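Local coordinates for protein glcnac-alpha-1,4-gal-releasing endo-beta-galactosidase (PDB 1UPS) that probably hydrolyses O-glycosidic bonds as a calcium-binding family 16 endo-beta-galactosidase that releases GlcNAc-alpha-1,4-Gal, at residues T126-N139 and P210-P223. Numbering follows the deposited sequence.
Sequences TKYGYFEIRAKLSN and PTSEYHIYAMEWTP
The edge of the Tyr128 ring points at the face of the Trp221 indole, planes 73° apart, at one end of an antiparallel strand pair, 129-136 with 215-221, in the beta-sandwich of a family 16 glycoside hydrolase. The pair illustrates how alternation sorts side chains: Phe131, Ile133, Met219 and Trp221 line one face, and Phe131 and Ile133 reach strand 145-152 of the other sheet; Tyr130, Glu132, Arg134 and Ile216 line the reverse. Eight backbone hydrogen bonds join the strands, from Gly129-Trp221 to Ala135-His215.

Arg134 can be followed outward. Its CB lies 4.1 Å from His215 O, and CG has His215 O at 3.8 Å, with Tyr214 CB a little farther off. CD grazes Ile216 CG1 at 4.2 Å. With CG anti to the backbone N (chi1 178°) and the chain extended to NE, Tyr214 CB lies over the centre of one guanidinium face, 3.6 Å from Arg134 CZ. NE and NH2 border the same Tyr214 CB, NH2 at 3.7 Å. NH1 lies over one face of the Tyr214 ring and forms a salt bridge with Asp272, a calcium ligand, so Arg134 is a second-shell residue of the metal site. Lys136 CB sits over the ring's opposite face, 3.9 Å from its centroid.

At the end of the ladder, one water joins Ala135 O, Pro210 O and Tyr217 OH, lying 2.8 Å from Tyr217 OH in the plane of its ring.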
loop_
_atom_site.group_PDB
_atom_site.type_symbol
_atom_site.label_atom_id
_atom_site.label_comp_id
_atom_site.label_asym_id
_atom_site.label_seq_id
_atom_site.Cartn_x
_atom_site.Cartn_y
_atom_site.Cartn_z
ATOM N N THR A 126 -14.412 -8.664 0.211
ATOM C CA THR A 126 -13.684 -9.595 1.079
ATOM C C THR A 126 -12.863 -8.869 2.147
ATOM O O THR A 126 -12.636 -7.665 2.031
ATOM C CB THR A 126 -12.806 -10.549 0.201
ATOM O OG1 THR A 126 -12.520 -11.769 0.913
ATOM C CG2 THR A 126 -11.420 -9.955 -0.052
ATOM N N LYS A 127 -12.437 -9.600 3.180
ATOM C CA LYS A 127 -11.521 -9.056 4.185
ATOM C C LYS A 127 -10.241 -9.900 4.187
ATOM O O LYS A 127 -10.300 -11.123 4.385
ATOM C CB LYS A 127 -12.193 -9.070 5.569
ATOM C CG LYS A 127 -11.292 -8.623 6.730
ATOM C CD LYS A 127 -12.001 -8.675 8.112
ATOM C CE LYS A 127 -12.414 -10.084 8.503
ATOM N NZ LYS A 127 -13.324 -10.087 9.696
ATOM N N TYR A 128 -9.101 -9.221 3.984
ATOM C CA TYR A 128 -7.746 -9.805 3.927
ATOM C C TYR A 128 -7.442 -10.574 2.646
ATOM O O TYR A 128 -8.349 -11.069 1.976
ATOM C CB TYR A 128 -7.425 -10.689 5.145
ATOM C CG TYR A 128 -7.727 -10.023 6.476
ATOM C CD1 TYR A 128 -8.377 -10.728 7.492
ATOM C CD2 TYR A 128 -7.371 -8.692 6.710
ATOM C CE1 TYR A 128 -8.659 -10.131 8.706
ATOM C CE2 TYR A 128 -7.656 -8.072 7.937
ATOM C CZ TYR A 128 -8.308 -8.802 8.925
ATOM O OH TYR A 128 -8.590 -8.203 10.140
ATOM N N GLY A 129 -6.153 -10.675 2.329
ATOM C CA GLY A 129 -5.722 -11.503 1.205
ATOM C C GLY A 129 -4.566 -10.891 0.439
ATOM O O GLY A 129 -4.052 -9.824 0.814
ATOM N N TYR A 130 -4.172 -11.574 -0.641
ATOM C CA TYR A 130 -3.116 -11.098 -1.538
ATOM C C TYR A 130 -3.786 -10.659 -2.844
ATOM O O TYR A 130 -4.355 -11.482 -3.564
ATOM C CB TYR A 130 -2.087 -12.230 -1.816
ATOM C CG TYR A 130 -0.807 -11.701 -2.462
ATOM C CD1 TYR A 130 -0.736 -11.455 -3.836
ATOM C CD2 TYR A 130 0.304 -11.392 -1.689
ATOM C CE1 TYR A 130 0.438 -10.932 -4.428
ATOM C CE2 TYR A 130 1.465 -10.869 -2.264
ATOM C CZ TYR A 130 1.532 -10.649 -3.629
ATOM O OH TYR A 130 2.703 -10.139 -4.165
ATOM N N PHE A 131 -3.763 -9.353 -3.114
ATOM C CA PHE A 131 -4.500 -8.756 -4.233
ATOM C C PHE A 131 -3.518 -8.324 -5.302
ATOM O O PHE A 131 -2.504 -7.727 -4.963
ATOM C CB PHE A 131 -5.213 -7.503 -3.720
ATOM C CG PHE A 131 -6.277 -7.790 -2.691
ATOM C CD1 PHE A 131 -5.938 -8.147 -1.383
ATOM C CD2 PHE A 131 -7.628 -7.730 -3.047
ATOM C CE1 PHE A 131 -6.948 -8.437 -0.436
ATOM C CE2 PHE A 131 -8.635 -8.011 -2.122
ATOM C CZ PHE A 131 -8.306 -8.361 -0.813
ATOM N N GLU A 132 -3.800 -8.601 -6.578
ATOM C CA GLU A 132 -2.795 -8.317 -7.605
ATOM C C GLU A 132 -3.431 -7.894 -8.913
ATOM O O GLU A 132 -4.452 -8.473 -9.322
ATOM C CB GLU A 132 -1.933 -9.575 -7.822
ATOM C CG GLU A 132 -0.833 -9.454 -8.880
ATOM C CD GLU A 132 0.041 -10.705 -8.921
ATOM O OE1 GLU A 132 0.116 -11.359 -10.000
ATOM O OE2 GLU A 132 0.654 -11.048 -7.876
ATOM N N ILE A 133 -2.855 -6.880 -9.563
ATOM C CA ILE A 133 -3.180 -6.609 -10.961
ATOM C C ILE A 133 -1.900 -6.569 -11.783
ATOM O O ILE A 133 -0.793 -6.373 -11.242
ATOM C CB ILE A 133 -3.986 -5.292 -11.149
ATOM C CG1 ILE A 133 -3.100 -4.047 -10.873
ATOM C CG2 ILE A 133 -5.306 -5.348 -10.316
ATOM C CD1 ILE A 133 -3.788 -2.653 -11.227
ATOM N N ARG A 134 -2.056 -6.759 -13.090
ATOM C CA ARG A 134 -0.966 -6.536 -14.013
ATOM C C ARG A 134 -1.492 -5.482 -14.970
ATOM O O ARG A 134 -2.563 -5.652 -15.546
ATOM C CB ARG A 134 -0.614 -7.837 -14.748
ATOM C CG ARG A 134 0.494 -7.691 -15.779
ATOM C CD ARG A 134 1.040 -9.071 -16.220
ATOM N NE ARG A 134 2.150 -8.986 -17.168
ATOM C CZ ARG A 134 2.017 -8.990 -18.497
ATOM N NH1 ARG A 134 0.814 -9.043 -19.047
ATOM N NH2 ARG A 134 3.097 -8.944 -19.289
ATOM N N ALA A 135 -0.781 -4.363 -15.093
ATOM C CA ALA A 135 -1.350 -3.207 -15.773
ATOM C C ALA A 135 -0.284 -2.398 -16.487
ATOM O O ALA A 135 0.873 -2.402 -16.074
ATOM C CB ALA A 135 -2.110 -2.293 -14.731
ATOM N N LYS A 136 -0.694 -1.696 -17.547
ATOM C CA LYS A 136 0.132 -0.737 -18.268
ATOM C C LYS A 136 -0.597 0.606 -18.168
ATOM O O LYS A 136 -1.772 0.717 -18.560
ATOM C CB LYS A 136 0.291 -1.163 -19.727
ATOM C CG LYS A 136 0.994 -0.120 -20.597
ATOM C CD LYS A 136 1.550 -0.696 -21.886
ATOM C CE LYS A 136 0.508 -1.191 -22.860
ATOM N NZ LYS A 136 1.232 -1.943 -23.978
ATOM N N LEU A 137 0.098 1.612 -17.632
ATOM C CA LEU A 137 -0.542 2.883 -17.269
ATOM C C LEU A 137 -0.665 3.828 -18.464
ATOM O O LEU A 137 -0.038 3.609 -19.512
ATOM C CB LEU A 137 0.236 3.571 -16.146
ATOM C CG LEU A 137 0.526 2.734 -14.882
ATOM C CD1 LEU A 137 1.076 3.621 -13.781
ATOM C CD2 LEU A 137 -0.691 2.006 -14.386
ATOM N N SER A 138 -1.501 4.859 -18.311
ATOM C CA SER A 138 -1.697 5.824 -19.386
ATOM C C SER A 138 -0.394 6.435 -19.867
ATOM O O SER A 138 0.441 6.805 -19.054
ATOM C CB SER A 138 -2.602 6.968 -18.912
ATOM O OG SER A 138 -2.784 7.913 -19.969
ATOM N N ASN A 139 -0.239 6.558 -21.192
ATOM C CA ASN A 139 0.918 7.266 -21.762
ATOM C C ASN A 139 0.572 8.671 -22.285
ATOM O O ASN A 139 1.364 9.284 -23.010
ATOM C CB ASN A 139 1.585 6.403 -22.876
ATOM C CG ASN A 139 0.745 6.303 -24.144
ATOM O OD1 ASN A 139 -0.351 6.858 -24.245
ATOM N ND2 ASN A 139 1.281 5.578 -25.153
ATOM N N PRO A 210 6.556 2.281 -16.300
ATOM C CA PRO A 210 5.145 1.913 -16.117
ATOM C C PRO A 210 4.163 2.368 -17.212
ATOM O O PRO A 210 3.145 1.705 -17.338
ATOM C CB PRO A 210 4.789 2.568 -14.771
ATOM C CG PRO A 210 6.110 2.472 -14.010
ATOM C CD PRO A 210 7.110 2.923 -15.088
ATOM N N THR A 211 4.458 3.436 -17.960
ATOM C CA THR A 211 3.517 3.948 -18.978
ATOM C C THR A 211 3.702 3.358 -20.385
ATOM O O THR A 211 2.925 3.663 -21.299
ATOM C CB THR A 211 3.541 5.496 -19.065
ATOM O OG1 THR A 211 4.825 5.954 -19.558
ATOM C CG2 THR A 211 3.396 6.126 -17.676
ATOM N N SER A 212 4.702 2.490 -20.552
ATOM C CA SER A 212 4.897 1.804 -21.840
ATOM C C SER A 212 4.971 0.280 -21.726
ATOM O O SER A 212 5.122 -0.428 -22.746
ATOM C CB SER A 212 6.154 2.324 -22.551
ATOM O OG SER A 212 7.325 1.902 -21.870
ATOM N N GLU A 213 4.885 -0.218 -20.493
ATOM C CA GLU A 213 5.074 -1.648 -20.187
ATOM C C GLU A 213 4.027 -2.151 -19.182
ATOM O O GLU A 213 3.570 -1.402 -18.320
ATOM C CB GLU A 213 6.461 -1.860 -19.563
ATOM C CG GLU A 213 7.617 -1.445 -20.464
ATOM C CD GLU A 213 8.925 -1.205 -19.719
ATOM O OE1 GLU A 213 9.898 -0.826 -20.402
ATOM O OE2 GLU A 213 8.988 -1.383 -18.476
ATOM N N TYR A 214 3.688 -3.436 -19.261
ATOM C CA TYR A 214 2.914 -4.054 -18.193
ATOM C C TYR A 214 3.833 -4.320 -17.007
ATOM O O TYR A 214 4.953 -4.849 -17.187
ATOM C CB TYR A 214 2.310 -5.378 -18.645
ATOM C CG TYR A 214 1.098 -5.183 -19.509
ATOM C CD1 TYR A 214 -0.171 -4.993 -18.938
ATOM C CD2 TYR A 214 1.221 -5.160 -20.897
ATOM C CE1 TYR A 214 -1.314 -4.828 -19.759
ATOM C CE2 TYR A 214 0.104 -4.990 -21.718
ATOM C CZ TYR A 214 -1.157 -4.805 -21.142
ATOM O OH TYR A 214 -2.252 -4.630 -21.973
ATOM N N HIS A 215 3.355 -3.951 -15.814
ATOM C CA HIS A 215 4.019 -4.308 -14.558
ATOM C C HIS A 215 3.002 -4.857 -13.575
ATOM O O HIS A 215 1.802 -4.725 -13.791
ATOM C CB HIS A 215 4.803 -3.120 -13.994
ATOM C CG HIS A 215 5.992 -2.787 -14.830
ATOM N ND1 HIS A 215 7.217 -3.391 -14.639
ATOM C CD2 HIS A 215 6.117 -2.011 -15.934
ATOM C CE1 HIS A 215 8.065 -2.956 -15.559
ATOM N NE2 HIS A 215 7.422 -2.123 -16.361
ATOM N N ILE A 216 3.487 -5.532 -12.537
ATOM C CA ILE A 216 2.612 -6.170 -11.571
ATOM C C ILE A 216 2.594 -5.323 -10.296
ATOM O O ILE A 216 3.649 -4.978 -9.745
ATOM C CB ILE A 216 3.065 -7.661 -11.290
ATOM C CG1 ILE A 216 2.988 -8.497 -12.585
ATOM C CG2 ILE A 216 2.184 -8.301 -10.241
ATOM C CD1 ILE A 216 3.403 -9.984 -12.425
ATOM N N TYR A 217 1.384 -5.007 -9.837
ATOM C CA TYR A 217 1.155 -4.245 -8.610
ATOM C C TYR A 217 0.343 -5.124 -7.679
ATOM O O TYR A 217 -0.663 -5.702 -8.085
ATOM C CB TYR A 217 0.355 -2.959 -8.921
ATOM C CG TYR A 217 1.066 -2.072 -9.930
ATOM C CD1 TYR A 217 0.777 -2.159 -11.293
ATOM C CD2 TYR A 217 2.040 -1.161 -9.513
ATOM C CE1 TYR A 217 1.436 -1.327 -12.233
ATOM C CE2 TYR A 217 2.705 -0.336 -10.428
ATOM C CZ TYR A 217 2.397 -0.440 -11.789
ATOM O OH TYR A 217 3.052 0.361 -12.693
ATOM N N ALA A 218 0.765 -5.222 -6.427
ATOM C CA ALA A 218 0.062 -6.092 -5.485
ATOM C C ALA A 218 0.059 -5.527 -4.076
ATOM O O ALA A 218 0.951 -4.756 -3.693
ATOM C CB ALA A 218 0.668 -7.528 -5.492
ATOM N N MET A 219 -0.972 -5.912 -3.327
ATOM C CA MET A 219 -1.070 -5.604 -1.913
ATOM C C MET A 219 -1.435 -6.868 -1.141
ATOM O O MET A 219 -2.427 -7.545 -1.460
ATOM C CB MET A 219 -2.147 -4.532 -1.652
ATOM C CG MET A 219 -2.430 -4.364 -0.137
ATOM S SD MET A 219 -3.840 -3.259 0.180
ATOM C CE MET A 219 -5.176 -4.296 -0.315
ATOM N N GLU A 220 -0.659 -7.168 -0.103
ATOM C CA GLU A 220 -1.092 -8.174 0.861
ATOM C C GLU A 220 -1.638 -7.460 2.090
ATOM O O GLU A 220 -0.933 -6.685 2.751
ATOM C CB GLU A 220 0.034 -9.157 1.245
ATOM C CG GLU A 220 -0.513 -10.299 2.110
ATOM C CD GLU A 220 0.241 -11.616 1.955
ATOM O OE1 GLU A 220 -0.408 -12.677 1.827
ATOM O OE2 GLU A 220 1.476 -11.591 1.973
ATOM N N TRP A 221 -2.913 -7.717 2.360
ATOM C CA TRP A 221 -3.652 -7.071 3.440
ATOM C C TRP A 221 -3.883 -8.151 4.493
ATOM O O TRP A 221 -4.574 -9.135 4.247
ATOM C CB TRP A 221 -4.965 -6.508 2.873
ATOM C CG TRP A 221 -6.070 -6.133 3.858
ATOM C CD1 TRP A 221 -5.954 -5.764 5.183
ATOM C CD2 TRP A 221 -7.452 -6.062 3.549
ATOM N NE1 TRP A 221 -7.199 -5.479 5.705
ATOM C CE2 TRP A 221 -8.140 -5.663 4.726
ATOM C CE3 TRP A 221 -8.200 -6.325 2.390
ATOM C CZ2 TRP A 221 -9.535 -5.532 4.778
ATOM C CZ3 TRP A 221 -9.578 -6.173 2.434
ATOM C CH2 TRP A 221 -10.233 -5.777 3.625
ATOM N N THR A 222 -3.236 -7.988 5.641
ATOM C CA THR A 222 -3.357 -8.939 6.748
ATOM C C THR A 222 -3.965 -8.187 7.940
ATOM O O THR A 222 -4.122 -6.972 7.889
ATOM C CB THR A 222 -1.981 -9.508 7.157
ATOM O OG1 THR A 222 -1.211 -8.478 7.801
ATOM C CG2 THR A 222 -1.150 -9.901 5.930
ATOM N N PRO A 223 -4.278 -8.893 9.020
ATOM C CA PRO A 223 -4.728 -8.234 10.249
ATOM C C PRO A 223 -3.715 -7.237 10.820
ATOM O O PRO A 223 -4.103 -6.395 11.639
ATOM C CB PRO A 223 -4.917 -9.413 11.210
ATOM C CG PRO A 223 -5.247 -10.529 10.325
ATOM C CD PRO A 223 -4.304 -10.363 9.150
HETATM O O HOH W 1 2.673 -0.356 -15.349
#